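Local coordinates for 3-oxoacyl-[acyl-carrier protein] synthase (Thermus thermophilus, PDB 1UB7) that probably catalyses the first condensation of fatty acid synthesis, joining the acetyl group of acetyl-CoA to malonyl-ACP with loss of carbon dioxide, at residues A[242-247]-A[266-271]; A[220-225]-A[304-309]; A[176-181]-A[311-316]; A[13-18]-A[40-45]; A[67-72]-A[131-136]. All blocks are in the same frame, centred on the assembly; numbering follows the deposited sequence.

Contact 1. Residues A[242-247]-A[266-271]; sequences LFVPHQ and RVAVNV
The side-chain amide of Gln247 is gripped at both ends by the backbone of residues 266-271. Gln247 OE1 accepts two successive N-H groups: Asn270 N, at 2.8 Å, stands above the plane of the amide carbonyl, whereas Val271 N, at 3.1 Å, lies in that plane on a lone pair. Gln247 NE2 donates to Ala268 O at 3.0 Å, well tilted from the amide plane, and also to Pro245 O of its own segment at 2.9 Å, close to that plane. A bend in the Gln247 chain (chi2 -67°) folds the amide back into this position, and Asn270 ND2 lies against Gln247 CG with the two amides steeply inclined to each other.

Farther back, Phe243 and Val267 form a single bridge between segments running nearly the same way. Phe243 N bonds to Arg266 O at 2.8 Å and Ala268 N to Phe243 O at 2.9 Å, while Leu242 CD1 rests on the peptide joining Arg266 and Val267. Outside the pair, Ser281 OG binds Gln247 N, and Asn276 OD1 binds NE2 of His246, a predicted active-site residue. The four bonds satisfy a buried amide and tell its oxygen from its nitrogen, consistent with a firmly set backbone beside His246.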
# COMPACT_ATOMS: atom_id res chain seq x y z
N LEU A 242 -13.53 25.51 -4.57
CA LEU A 242 -14.38 24.48 -3.99
C LEU A 242 -13.59 23.57 -3.05
O LEU A 242 -12.47 23.15 -3.36
CB LEU A 242 -15.03 23.65 -5.09
CG LEU A 242 -15.97 22.50 -4.70
CD1 LEU A 242 -17.28 23.05 -4.16
CD2 LEU A 242 -16.24 21.63 -5.91
N PHE A 243 -14.18 23.29 -1.89
CA PHE A 243 -13.58 22.43 -0.88
C PHE A 243 -14.25 21.09 -1.06
O PHE A 243 -15.47 21.02 -1.10
CB PHE A 243 -13.86 22.94 0.54
CG PHE A 243 -13.09 24.17 0.90
CD1 PHE A 243 -13.30 25.37 0.22
CD2 PHE A 243 -12.14 24.14 1.92
CE1 PHE A 243 -12.57 26.52 0.55
CE2 PHE A 243 -11.41 25.29 2.26
CZ PHE A 243 -11.63 26.48 1.57
N VAL A 244 -13.45 20.04 -1.17
CA VAL A 244 -13.97 18.70 -1.35
C VAL A 244 -13.44 17.84 -0.22
O VAL A 244 -12.27 17.45 -0.20
CB VAL A 244 -13.53 18.11 -2.70
CG1 VAL A 244 -14.37 16.89 -3.04
CG2 VAL A 244 -13.65 19.17 -3.79
N PRO A 245 -14.31 17.58 0.76
CA PRO A 245 -13.94 16.78 1.92
C PRO A 245 -14.36 15.33 1.80
O PRO A 245 -15.18 14.98 0.95
CB PRO A 245 -14.70 17.46 3.04
CG PRO A 245 -16.02 17.76 2.35
CD PRO A 245 -15.54 18.35 1.03
N HIS A 246 -13.80 14.49 2.66
CA HIS A 246 -14.17 13.10 2.70
C HIS A 246 -15.68 13.14 3.00
O HIS A 246 -16.12 13.93 3.83
CB HIS A 246 -13.43 12.41 3.85
CG HIS A 246 -13.85 10.99 4.07
ND1 HIS A 246 -13.68 10.34 5.28
CD2 HIS A 246 -14.41 10.08 3.23
CE1 HIS A 246 -14.12 9.10 5.17
NE2 HIS A 246 -14.57 8.92 3.94
N GLN A 247 -16.46 12.31 2.33
CA GLN A 247 -17.90 12.28 2.56
C GLN A 247 -18.25 11.21 3.58
O GLN A 247 -18.76 10.15 3.22
CB GLN A 247 -18.66 12.00 1.26
CG GLN A 247 -18.37 12.99 0.15
CD GLN A 247 -18.90 14.37 0.45
OE1 GLN A 247 -20.11 14.58 0.54
NE2 GLN A 247 -17.99 15.33 0.61
N ARG A 266 -19.41 26.43 -1.83
CA ARG A 266 -17.98 26.19 -2.01
C ARG A 266 -17.56 24.90 -1.32
O ARG A 266 -16.39 24.72 -0.98
CB ARG A 266 -17.18 27.37 -1.47
CG ARG A 266 -17.23 28.60 -2.36
CD ARG A 266 -16.74 29.84 -1.62
NE ARG A 266 -15.38 29.70 -1.12
CZ ARG A 266 -14.74 30.64 -0.43
NH1 ARG A 266 -15.35 31.78 -0.15
NH2 ARG A 266 -13.49 30.44 -0.03
N VAL A 267 -18.52 24.01 -1.11
CA VAL A 267 -18.28 22.73 -0.47
C VAL A 267 -19.03 21.64 -1.23
O VAL A 267 -20.22 21.78 -1.51
CB VAL A 267 -18.78 22.71 0.97
CG1 VAL A 267 -18.77 21.29 1.51
CG2 VAL A 267 -17.89 23.62 1.82
N ALA A 268 -18.32 20.56 -1.56
CA ALA A 268 -18.90 19.44 -2.30
C ALA A 268 -19.57 18.41 -1.39
O ALA A 268 -19.00 17.99 -0.40
CB ALA A 268 -17.82 18.76 -3.13
N VAL A 269 -20.78 18.00 -1.75
CA VAL A 269 -21.50 17.02 -0.95
C VAL A 269 -22.19 15.98 -1.81
O VAL A 269 -22.67 16.27 -2.90
CB VAL A 269 -22.60 17.67 -0.06
CG1 VAL A 269 -23.14 16.64 0.94
CG2 VAL A 269 -22.04 18.89 0.68
N ASN A 270 -22.24 14.75 -1.31
CA ASN A 270 -22.92 13.67 -2.00
C ASN A 270 -23.08 12.51 -1.04
O ASN A 270 -23.63 11.47 -1.39
CB ASN A 270 -22.17 13.27 -3.30
CG ASN A 270 -20.84 12.54 -3.07
OD1 ASN A 270 -19.91 12.69 -3.86
ND2 ASN A 270 -20.76 11.72 -2.02
N VAL A 271 -22.60 12.70 0.19
CA VAL A 271 -22.70 11.67 1.23
C VAL A 271 -24.16 11.28 1.42
O VAL A 271 -24.47 10.20 1.93
CB VAL A 271 -22.11 12.14 2.60
CG1 VAL A 271 -22.86 13.35 3.12
CG2 VAL A 271 -22.21 11.02 3.60

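Contact 2. Residues A[220-225]-A[304-309]; sequences RVMNTA and VSFGAG
A sulfur atom set obliquely against an aromatic ring joins helix and strand here: Met222 SD lies 3.7 Å from Phe306 CE1, a Met-aromatic contact in which the sulfur is 66° off the ring normal. The arrangement belongs to the layered thiolase-like fold, where helix 211-233 packs on the mixed sheet containing strand 300-307; the two short segments have axes 8.1 Å apart and run in roughly opposing directions, at 148°. No hydrogen bond crosses between them, and the interface is made by apolar groups.

Phe306 CG occupies the position between its backbone N and carbonyl carbon (chi1 60°), which brings the CD1-CE1 side of the ring beside Met222. Met222 CG also touches that side, 3.8 Å from Phe306 CD1, while Val221 CG1 closes on Phe306 CB at 3.8 Å. Beyond the sulfur, Met222 CE touches Pro245 CB, and the side chain is packed by Ile252 and Ala256 of helix 250-258. The Phe306 ring in turn meets that of His246, a predicted active-site residue, consistent with a second-shell role behind the predicted site. With an alanine in place of Met222, everything beyond CB is lost, which would probably open a gap between helix and strand and leave the CD1-CE1 side of the Phe306 ring without its sulfur neighbour.

Val304 supplies the remaining contact through a single methyl: its CG2, anti to the backbone N, rests against the helix, 4.3 Å from Ala225 CB and 3.7 Å from Met222 O.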
# COMPACT_ATOMS: atom_id res chain seq x y z
N ARG A 220 -11.44 18.64 14.08
CA ARG A 220 -10.21 19.38 14.32
C ARG A 220 -9.15 19.14 13.25
O ARG A 220 -8.48 20.07 12.80
CB ARG A 220 -9.64 19.01 15.69
CG ARG A 220 -10.43 19.62 16.84
CD ARG A 220 -9.98 19.08 18.18
NE ARG A 220 -10.79 19.63 19.27
CZ ARG A 220 -10.92 19.05 20.45
NH1 ARG A 220 -10.30 17.90 20.71
NH2 ARG A 220 -11.68 19.61 21.39
N VAL A 221 -9.01 17.89 12.84
CA VAL A 221 -8.02 17.57 11.83
C VAL A 221 -8.40 18.22 10.50
O VAL A 221 -7.64 19.01 9.94
CB VAL A 221 -7.84 16.02 11.68
CG1 VAL A 221 -8.45 15.51 10.37
CG2 VAL A 221 -6.37 15.66 11.76
N MET A 222 -9.60 17.92 10.01
CA MET A 222 -10.06 18.48 8.75
C MET A 222 -9.76 19.97 8.66
O MET A 222 -9.31 20.46 7.63
CB MET A 222 -11.57 18.26 8.58
CG MET A 222 -11.93 16.98 7.87
SD MET A 222 -13.71 16.77 7.74
CE MET A 222 -14.15 18.14 6.61
N ASN A 223 -10.00 20.67 9.76
CA ASN A 223 -9.77 22.10 9.79
C ASN A 223 -8.31 22.53 9.74
O ASN A 223 -7.93 23.37 8.91
CB ASN A 223 -10.46 22.70 11.01
CG ASN A 223 -10.81 24.15 10.82
OD1 ASN A 223 -9.97 25.04 11.00
ND2 ASN A 223 -12.05 24.41 10.41
N THR A 224 -7.48 21.97 10.62
CA THR A 224 -6.05 22.30 10.67
C THR A 224 -5.39 22.01 9.32
O THR A 224 -4.76 22.88 8.71
CB THR A 224 -5.30 21.47 11.75
OG1 THR A 224 -5.87 21.73 13.04
CG2 THR A 224 -3.81 21.83 11.78
N ALA A 225 -5.54 20.77 8.88
CA ALA A 225 -4.98 20.30 7.62
C ALA A 225 -5.33 21.23 6.48
O ALA A 225 -4.46 21.68 5.73
CB ALA A 225 -5.50 18.90 7.31
N VAL A 304 -9.50 17.09 1.35
CA VAL A 304 -9.14 16.82 2.72
C VAL A 304 -9.87 15.56 3.19
O VAL A 304 -11.03 15.35 2.82
CB VAL A 304 -9.48 18.04 3.64
CG1 VAL A 304 -10.98 18.32 3.60
CG2 VAL A 304 -9.03 17.78 5.07
N SER A 305 -9.19 14.73 3.98
CA SER A 305 -9.80 13.50 4.48
C SER A 305 -9.19 13.04 5.81
O SER A 305 -8.07 13.41 6.16
CB SER A 305 -9.68 12.37 3.44
OG SER A 305 -10.24 11.15 3.91
N PHE A 306 -9.96 12.24 6.54
CA PHE A 306 -9.57 11.72 7.84
C PHE A 306 -10.05 10.28 7.85
O PHE A 306 -10.92 9.93 7.05
CB PHE A 306 -10.31 12.47 8.95
CG PHE A 306 -11.81 12.34 8.86
CD1 PHE A 306 -12.56 13.23 8.09
CD2 PHE A 306 -12.48 11.28 9.49
CE1 PHE A 306 -13.96 13.08 7.94
CE2 PHE A 306 -13.87 11.11 9.35
CZ PHE A 306 -14.61 12.01 8.57
N GLY A 307 -9.52 9.46 8.75
CA GLY A 307 -9.97 8.08 8.80
C GLY A 307 -9.18 7.19 9.73
O GLY A 307 -8.42 7.67 10.58
N ALA A 308 -9.35 5.87 9.55
CA ALA A 308 -8.66 4.89 10.38
C ALA A 308 -7.15 5.04 10.27
O ALA A 308 -6.61 5.41 9.21
CB ALA A 308 -9.06 3.48 9.99
N GLY A 309 -6.48 4.75 11.38
CA GLY A 309 -5.04 4.84 11.45
C GLY A 309 -4.60 5.12 12.88
O GLY A 309 -4.02 4.24 13.52

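Contact 3. Residues A[176-181]-A[311-316]; sequences FVLGAD and TWAAAV
Strands 172-180 and 311-318 run antiparallel here, the axes of their short segments 4.6 Å apart at 178°. Val177 with Ala314 and Gly179 with Trp312 are hydrogen-bonded pairs; Phe176 with Ala315, Leu178 with Ala313 and Ala180 with Thr311 are non-hydrogen-bonded. The ladder has two bonds at each hydrogen-bonded pair, among them Ala314 N to Val177 O at 2.7 Å and Gly179 N to Trp312 O at 2.9 Å.

Trp312 lays its indole across the neighbouring strand. With CG placed between its backbone N and carbonyl carbon (chi1 66°), the ring sits flat over Gly179, whose CA makes a CH-pi contact 3.8 Å from the centroid of the five-membered ring. Ala180 N stands over the same face nearer the rim, and Asp181 CB meets the edge in plane, 3.8 Å from Trp312 CZ3. A side chain on Gly179 would collide with the indole, which makes glycine the fitting partner. Replacing Trp312 by an alanine would probably uncover the Gly179 backbone on that face and leave Asp181 CB without its aromatic neighbour.

On the face that carries Phe176, Leu178, Ala180, Thr311, Ala313 and Ala315, packing is tight: Leu178 CD2 comes within 3.4 Å of Ala313 CB, and Phe176 CD1 lies against Ala315 CB at 3.7 Å. Helix 112-125 covers this face, with Phe102 of the second subunit also reaching Leu178, whereas helix 211-233 packs beside Val177 and Trp312. A sheet enclosed by helices on both faces is characteristic of the layered thiolase fold.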
# COMPACT_ATOMS: atom_id res chain seq x y z
N PHE A 176 0.53 19.39 -0.14
CA PHE A 176 0.03 18.15 0.44
C PHE A 176 0.32 18.23 1.93
O PHE A 176 1.40 18.67 2.34
CB PHE A 176 0.78 16.91 -0.11
CG PHE A 176 0.43 16.54 -1.53
CD1 PHE A 176 -0.75 15.85 -1.81
CD2 PHE A 176 1.30 16.85 -2.58
CE1 PHE A 176 -1.07 15.47 -3.13
CE2 PHE A 176 1.01 16.48 -3.91
CZ PHE A 176 -0.18 15.79 -4.19
N VAL A 177 -0.65 17.81 2.73
CA VAL A 177 -0.48 17.74 4.16
C VAL A 177 -0.95 16.33 4.44
O VAL A 177 -2.10 15.99 4.16
CB VAL A 177 -1.36 18.78 4.90
CG1 VAL A 177 -1.35 18.50 6.41
CG2 VAL A 177 -0.83 20.19 4.63
N LEU A 178 -0.05 15.50 4.96
CA LEU A 178 -0.37 14.11 5.25
C LEU A 178 0.08 13.76 6.66
O LEU A 178 1.12 14.22 7.12
CB LEU A 178 0.36 13.18 4.27
CG LEU A 178 0.31 13.41 2.75
CD1 LEU A 178 1.26 12.42 2.12
CD2 LEU A 178 -1.10 13.23 2.19
N GLY A 179 -0.69 12.91 7.33
CA GLY A 179 -0.31 12.54 8.68
C GLY A 179 -0.99 11.29 9.22
O GLY A 179 -1.97 10.80 8.67
N ALA A 180 -0.44 10.78 10.32
CA ALA A 180 -0.98 9.59 10.96
C ALA A 180 -0.75 9.63 12.46
O ALA A 180 0.09 10.38 12.98
CB ALA A 180 -0.31 8.33 10.37
N ASP A 181 -1.51 8.82 13.17
CA ASP A 181 -1.38 8.71 14.60
C ASP A 181 -2.00 7.39 15.02
O ASP A 181 -3.20 7.32 15.28
CB ASP A 181 -2.07 9.88 15.30
CG ASP A 181 -1.82 9.87 16.79
OD1 ASP A 181 -2.16 8.86 17.43
OD2 ASP A 181 -1.27 10.86 17.32
N THR A 311 -5.41 8.42 10.47
CA THR A 311 -4.78 9.02 9.31
C THR A 311 -5.60 10.22 8.83
O THR A 311 -6.82 10.26 8.98
CB THR A 311 -4.70 8.00 8.12
OG1 THR A 311 -4.26 6.72 8.60
CG2 THR A 311 -3.70 8.48 7.04
N TRP A 312 -4.91 11.19 8.25
CA TRP A 312 -5.57 12.38 7.74
C TRP A 312 -4.69 12.92 6.62
O TRP A 312 -3.47 12.69 6.60
CB TRP A 312 -5.74 13.41 8.86
CG TRP A 312 -4.45 13.98 9.40
CD1 TRP A 312 -3.74 15.05 8.89
CD2 TRP A 312 -3.69 13.50 10.52
NE1 TRP A 312 -2.60 15.27 9.64
CE2 TRP A 312 -2.54 14.33 10.64
CE3 TRP A 312 -3.87 12.45 11.43
CZ2 TRP A 312 -1.57 14.14 11.64
CZ3 TRP A 312 -2.90 12.26 12.44
CH2 TRP A 312 -1.76 13.10 12.53
N ALA A 313 -5.30 13.63 5.68
CA ALA A 313 -4.56 14.21 4.56
C ALA A 313 -5.36 15.31 3.90
O ALA A 313 -6.58 15.36 4.01
CB ALA A 313 -4.25 13.13 3.54
N ALA A 314 -4.65 16.20 3.21
CA ALA A 314 -5.26 17.31 2.53
C ALA A 314 -4.35 17.76 1.39
O ALA A 314 -3.12 17.65 1.48
CB ALA A 314 -5.49 18.46 3.50
N ALA A 315 -4.95 18.28 0.33
CA ALA A 315 -4.19 18.74 -0.82
C ALA A 315 -4.85 19.92 -1.53
O ALA A 315 -6.07 20.09 -1.49
CB ALA A 315 -3.99 17.59 -1.79
N VAL A 316 -4.02 20.73 -2.16
CA VAL A 316 -4.49 21.88 -2.91
C VAL A 316 -3.97 21.64 -4.32
O VAL A 316 -2.77 21.44 -4.54
CB VAL A 316 -3.91 23.21 -2.36
CG1 VAL A 316 -4.09 24.33 -3.37
CG2 VAL A 316 -4.61 23.56 -1.05

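Contact 4. Residues A[13-18]-A[40-45]; sequences ERVMTN and ERRVAA
The guanidinium of Arg41 presents its edge to Met16 O and Asn18 OD1, whereas that of Arg42 is met on one face by a methyl group, Val15 CG2. Arg41 NE bonds to Met16 O at 2.9 Å; NH2 adds a weak bond to the same oxygen and a stronger, nearly straight one to Asn18 OD1 at 2.8 Å. The amide and guanidinium planes are 76° apart, and Arg41 NH2 stands above the plane of the Asn18 carbonyl while OD1 lies close to the guanidinium plane. Bends at chi2 (-117°) and chi3 (65°) curl the Arg41 chain back along its own strand to reach these acceptors. Val15 CG2 lies 3.4 Å from Arg42 NE, beneath a guanidinium whose NH1 bonds to Pro12 O.

The backbones form a short, weakly bonded two-stranded antiparallel ribbon, about 14-17 against 40-43, at the subunit surface. Val43 N donates to Arg14 O at 2.8 Å and Met16 N to Arg41 O at 2.9 Å, while Arg41 N makes only a weak bond to Met16 O. That carbonyl thus faces three N-H groups of a single arginine. Met16 CB packs against Val43 CG2 at 4.1 Å, and Phe21 of helix 18-22 borders both Met16 and Arg41. The ribbon leads straight into that helix, with Thr17 at the N-cap, its side chain capping a backbone N and its OG1 bonded as well to Asp20 OD2. Asn18 ND2 binds Asp29 OD1 and Ile38 O, fixing the amide whose oxygen receives Arg41 NH2.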
# COMPACT_ATOMS: atom_id res chain seq x y z
N GLU A 13 -24.92 -0.24 -9.05
CA GLU A 13 -26.28 0.02 -9.51
C GLU A 13 -27.35 -0.09 -8.41
O GLU A 13 -28.25 0.74 -8.34
CB GLU A 13 -26.58 -0.96 -10.64
CG GLU A 13 -27.94 -0.85 -11.28
CD GLU A 13 -28.16 -1.95 -12.30
OE1 GLU A 13 -27.31 -2.09 -13.22
OE2 GLU A 13 -29.16 -2.68 -12.19
N ARG A 14 -27.24 -1.11 -7.57
CA ARG A 14 -28.22 -1.32 -6.50
C ARG A 14 -28.21 -0.25 -5.41
O ARG A 14 -27.19 -0.01 -4.75
CB ARG A 14 -28.01 -2.70 -5.88
CG ARG A 14 -28.82 -2.99 -4.64
CD ARG A 14 -29.44 -4.38 -4.74
NE ARG A 14 -29.56 -5.06 -3.44
CZ ARG A 14 -30.06 -6.28 -3.28
NH1 ARG A 14 -30.48 -6.98 -4.33
NH2 ARG A 14 -30.11 -6.82 -2.06
N VAL A 15 -29.37 0.38 -5.21
CA VAL A 15 -29.52 1.43 -4.19
C VAL A 15 -30.14 0.87 -2.91
O VAL A 15 -30.86 -0.13 -2.93
CB VAL A 15 -30.43 2.58 -4.70
CG1 VAL A 15 -30.53 3.67 -3.64
CG2 VAL A 15 -29.88 3.16 -5.99
N MET A 16 -29.83 1.51 -1.79
CA MET A 16 -30.37 1.10 -0.51
C MET A 16 -30.78 2.32 0.31
O MET A 16 -29.93 3.04 0.84
CB MET A 16 -29.36 0.26 0.26
CG MET A 16 -30.03 -0.65 1.26
SD MET A 16 -29.01 -2.03 1.76
CE MET A 16 -29.41 -2.17 3.48
N THR A 17 -32.09 2.53 0.39
CA THR A 17 -32.68 3.65 1.11
C THR A 17 -32.72 3.43 2.61
O THR A 17 -32.63 2.29 3.08
CB THR A 17 -34.13 3.90 0.63
OG1 THR A 17 -34.90 2.71 0.85
CG2 THR A 17 -34.14 4.23 -0.86
N ASN A 18 -32.83 4.52 3.36
CA ASN A 18 -32.88 4.42 4.82
C ASN A 18 -34.07 3.53 5.14
O ASN A 18 -34.06 2.79 6.12
CB ASN A 18 -33.06 5.80 5.47
CG ASN A 18 -31.84 6.70 5.29
OD1 ASN A 18 -30.70 6.25 5.32
ND2 ASN A 18 -32.09 7.99 5.14
N GLU A 40 -29.44 7.69 1.03
CA GLU A 40 -29.28 6.43 0.29
C GLU A 40 -27.80 6.18 0.07
O GLU A 40 -26.98 7.09 0.23
CB GLU A 40 -29.93 6.49 -1.11
CG GLU A 40 -31.22 7.27 -1.25
CD GLU A 40 -31.75 7.23 -2.68
OE1 GLU A 40 -30.95 7.42 -3.63
OE2 GLU A 40 -32.97 7.01 -2.86
N ARG A 41 -27.48 4.95 -0.31
CA ARG A 41 -26.11 4.55 -0.61
C ARG A 41 -26.19 3.40 -1.62
O ARG A 41 -27.22 2.74 -1.73
CB ARG A 41 -25.35 4.10 0.66
CG ARG A 41 -25.75 2.73 1.22
CD ARG A 41 -26.33 2.88 2.60
NE ARG A 41 -27.59 3.62 2.54
CZ ARG A 41 -28.08 4.37 3.51
NH1 ARG A 41 -27.43 4.51 4.66
NH2 ARG A 41 -29.24 5.00 3.33
N ARG A 42 -25.11 3.18 -2.36
CA ARG A 42 -25.06 2.12 -3.36
C ARG A 42 -24.40 0.87 -2.79
O ARG A 42 -23.55 0.97 -1.93
CB ARG A 42 -24.29 2.60 -4.59
CG ARG A 42 -24.88 3.85 -5.22
CD ARG A 42 -26.38 3.70 -5.46
NE ARG A 42 -26.92 4.83 -6.22
CZ ARG A 42 -26.87 4.93 -7.55
NH1 ARG A 42 -26.31 3.96 -8.28
NH2 ARG A 42 -27.37 5.99 -8.16
N VAL A 43 -24.81 -0.30 -3.27
CA VAL A 43 -24.25 -1.56 -2.79
C VAL A 43 -23.83 -2.45 -3.96
O VAL A 43 -24.61 -2.67 -4.90
CB VAL A 43 -25.27 -2.33 -1.90
CG1 VAL A 43 -24.65 -3.61 -1.35
CG2 VAL A 43 -25.73 -1.43 -0.75
N ALA A 44 -22.60 -2.97 -3.90
CA ALA A 44 -22.07 -3.81 -4.97
C ALA A 44 -22.87 -5.08 -5.18
O ALA A 44 -23.34 -5.69 -4.22
CB ALA A 44 -20.61 -4.16 -4.68
N ALA A 45 -23.02 -5.49 -6.44
CA ALA A 45 -23.76 -6.70 -6.74
C ALA A 45 -23.10 -7.87 -5.99
O ALA A 45 -21.95 -7.77 -5.54
CB ALA A 45 -23.78 -6.96 -8.23

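Contact 5. Residues A[67-72]-A[131-136]; sequences GALEGV and KVLAVG
Lys131 stretches its side chain over the carbonyls of a tight turn, its CB and CG beside Gly71 O and its amine bonded to Glu70 O. Two overlapping beta turns shape this corner, a type I turn from Gly67 to Glu70 and a type II turn from Leu69 to Val72, and they feed into strand 72-78, the parallel neighbour of strand 131-138 in the mixed five-stranded sheet. The connection comes from helix 50-64, so the turns link a helix that packs on the sheet to one of its strands.

The lysine is fully extended beyond CG, with CG anti to the carbonyl carbon (chi1 -68°). Its CB touches Val72 CG2 at 3.8 Å, its CD lies 3.4 Å from Glu70 O, and Lys131 NZ donates to Glu70 O at 2.9 Å almost in line with the carbonyl bond. Lys131 thus uses the backbone oxygen of Glu70; the carboxylate of Glu70 stays well away from the amine, where its opposite charge could exert at most a longer-range pull. Gly71 sits at the third position of the type II turn with a positive phi of 91°, and a beta carbon there would press on the carbonyl oxygen of Glu70.

Deeper in, contacts are apolar. Val72 CG1 meets Leu133 CB and Leu69 CD2 meets Leu133 CD1, each at 4.1 Å, and Val58 of helix 50-64 packs on both Leu69 and Leu133. At the surface end a water completes the link, accepting from Lys131 NZ at 2.9 Å and donating to Ala68 O at 2.6 Å.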
# COMPACT_ATOMS: atom_id res chain seq x y z
N GLY A 67 -8.07 7.45 -24.58
CA GLY A 67 -6.63 7.36 -24.69
C GLY A 67 -5.84 7.86 -23.49
O GLY A 67 -4.62 8.03 -23.57
N ALA A 68 -6.53 8.08 -22.37
CA ALA A 68 -5.88 8.59 -21.17
C ALA A 68 -4.84 7.68 -20.51
O ALA A 68 -3.93 8.17 -19.84
CB ALA A 68 -6.93 9.01 -20.14
N LEU A 69 -4.96 6.36 -20.68
CA LEU A 69 -4.01 5.46 -20.04
C LEU A 69 -2.70 5.37 -20.79
O LEU A 69 -1.78 4.67 -20.39
CB LEU A 69 -4.61 4.07 -19.87
CG LEU A 69 -5.87 3.99 -19.01
CD1 LEU A 69 -6.20 2.54 -18.74
CD2 LEU A 69 -5.66 4.73 -17.71
N GLU A 70 -2.63 6.10 -21.89
CA GLU A 70 -1.42 6.11 -22.69
C GLU A 70 -0.34 6.81 -21.88
O GLU A 70 -0.53 7.94 -21.42
CB GLU A 70 -1.68 6.87 -23.99
CG GLU A 70 -0.51 6.86 -24.95
CD GLU A 70 -0.80 7.67 -26.19
OE1 GLU A 70 -2.00 7.82 -26.53
OE2 GLU A 70 0.17 8.15 -26.83
N GLY A 71 0.79 6.14 -21.71
CA GLY A 71 1.89 6.73 -20.97
C GLY A 71 1.85 6.43 -19.48
O GLY A 71 2.74 6.87 -18.73
N VAL A 72 0.84 5.69 -19.05
CA VAL A 72 0.72 5.33 -17.65
C VAL A 72 1.67 4.20 -17.28
O VAL A 72 1.55 3.08 -17.79
CB VAL A 72 -0.74 4.94 -17.33
CG1 VAL A 72 -0.81 4.11 -16.04
CG2 VAL A 72 -1.58 6.20 -17.20
N LYS A 131 3.18 8.92 -15.94
CA LYS A 131 1.83 9.15 -15.48
C LYS A 131 1.49 8.01 -14.54
O LYS A 131 2.05 6.92 -14.65
CB LYS A 131 0.84 9.14 -16.65
CG LYS A 131 0.97 10.31 -17.61
CD LYS A 131 0.10 10.03 -18.84
CE LYS A 131 0.01 11.21 -19.80
NZ LYS A 131 -0.79 10.80 -20.99
N VAL A 132 0.58 8.27 -13.61
CA VAL A 132 0.18 7.27 -12.64
C VAL A 132 -1.32 7.19 -12.55
O VAL A 132 -1.98 8.21 -12.49
CB VAL A 132 0.71 7.62 -11.22
CG1 VAL A 132 0.27 6.55 -10.22
CG2 VAL A 132 2.21 7.70 -11.23
N LEU A 133 -1.86 5.97 -12.55
CA LEU A 133 -3.29 5.79 -12.42
C LEU A 133 -3.54 5.58 -10.93
O LEU A 133 -3.16 4.55 -10.39
CB LEU A 133 -3.78 4.55 -13.20
CG LEU A 133 -5.28 4.20 -13.07
CD1 LEU A 133 -6.17 5.32 -13.64
CD2 LEU A 133 -5.57 2.90 -13.80
N ALA A 134 -4.16 6.56 -10.29
CA ALA A 134 -4.45 6.49 -8.86
C ALA A 134 -5.93 6.16 -8.63
O ALA A 134 -6.82 6.97 -8.94
CB ALA A 134 -4.08 7.82 -8.20
N VAL A 135 -6.21 4.98 -8.09
CA VAL A 135 -7.59 4.56 -7.89
C VAL A 135 -8.00 4.51 -6.41
O VAL A 135 -7.23 4.07 -5.57
CB VAL A 135 -7.82 3.16 -8.49
CG1 VAL A 135 -9.22 2.66 -8.17
CG2 VAL A 135 -7.56 3.19 -9.99
N GLY A 136 -9.20 5.00 -6.12
CA GLY A 136 -9.75 4.95 -4.78
C GLY A 136 -10.94 4.02 -4.91
O GLY A 136 -11.91 4.39 -5.57
O HOH W 1 -3.31 10.70 -19.56

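Contacts 1, 2 and 3 reach one mixed sheet, whose strands run in the order 172-180, 311-318, 300-307 and 242-245. Contacts 2 and 3 lie closest, centres 7 Å apart, and adjoin where Ser305 N meets Ala313 O at 2.7 Å and Val221 packs on Trp312. Contacts 1 and 2 meet beside the predicted active-site residue His246, whose CB is 3.4 Å from Ser305 OG; both also lie near the predicted active-site residue Asn276. Contact 4 stands apart at the surface, although its nearest atoms come within about 4 Å of contact 1. Contact 5 belongs to a separate five-stranded mixed sheet, its centre about 27 Å from that of contact 2 and away from the predicted site.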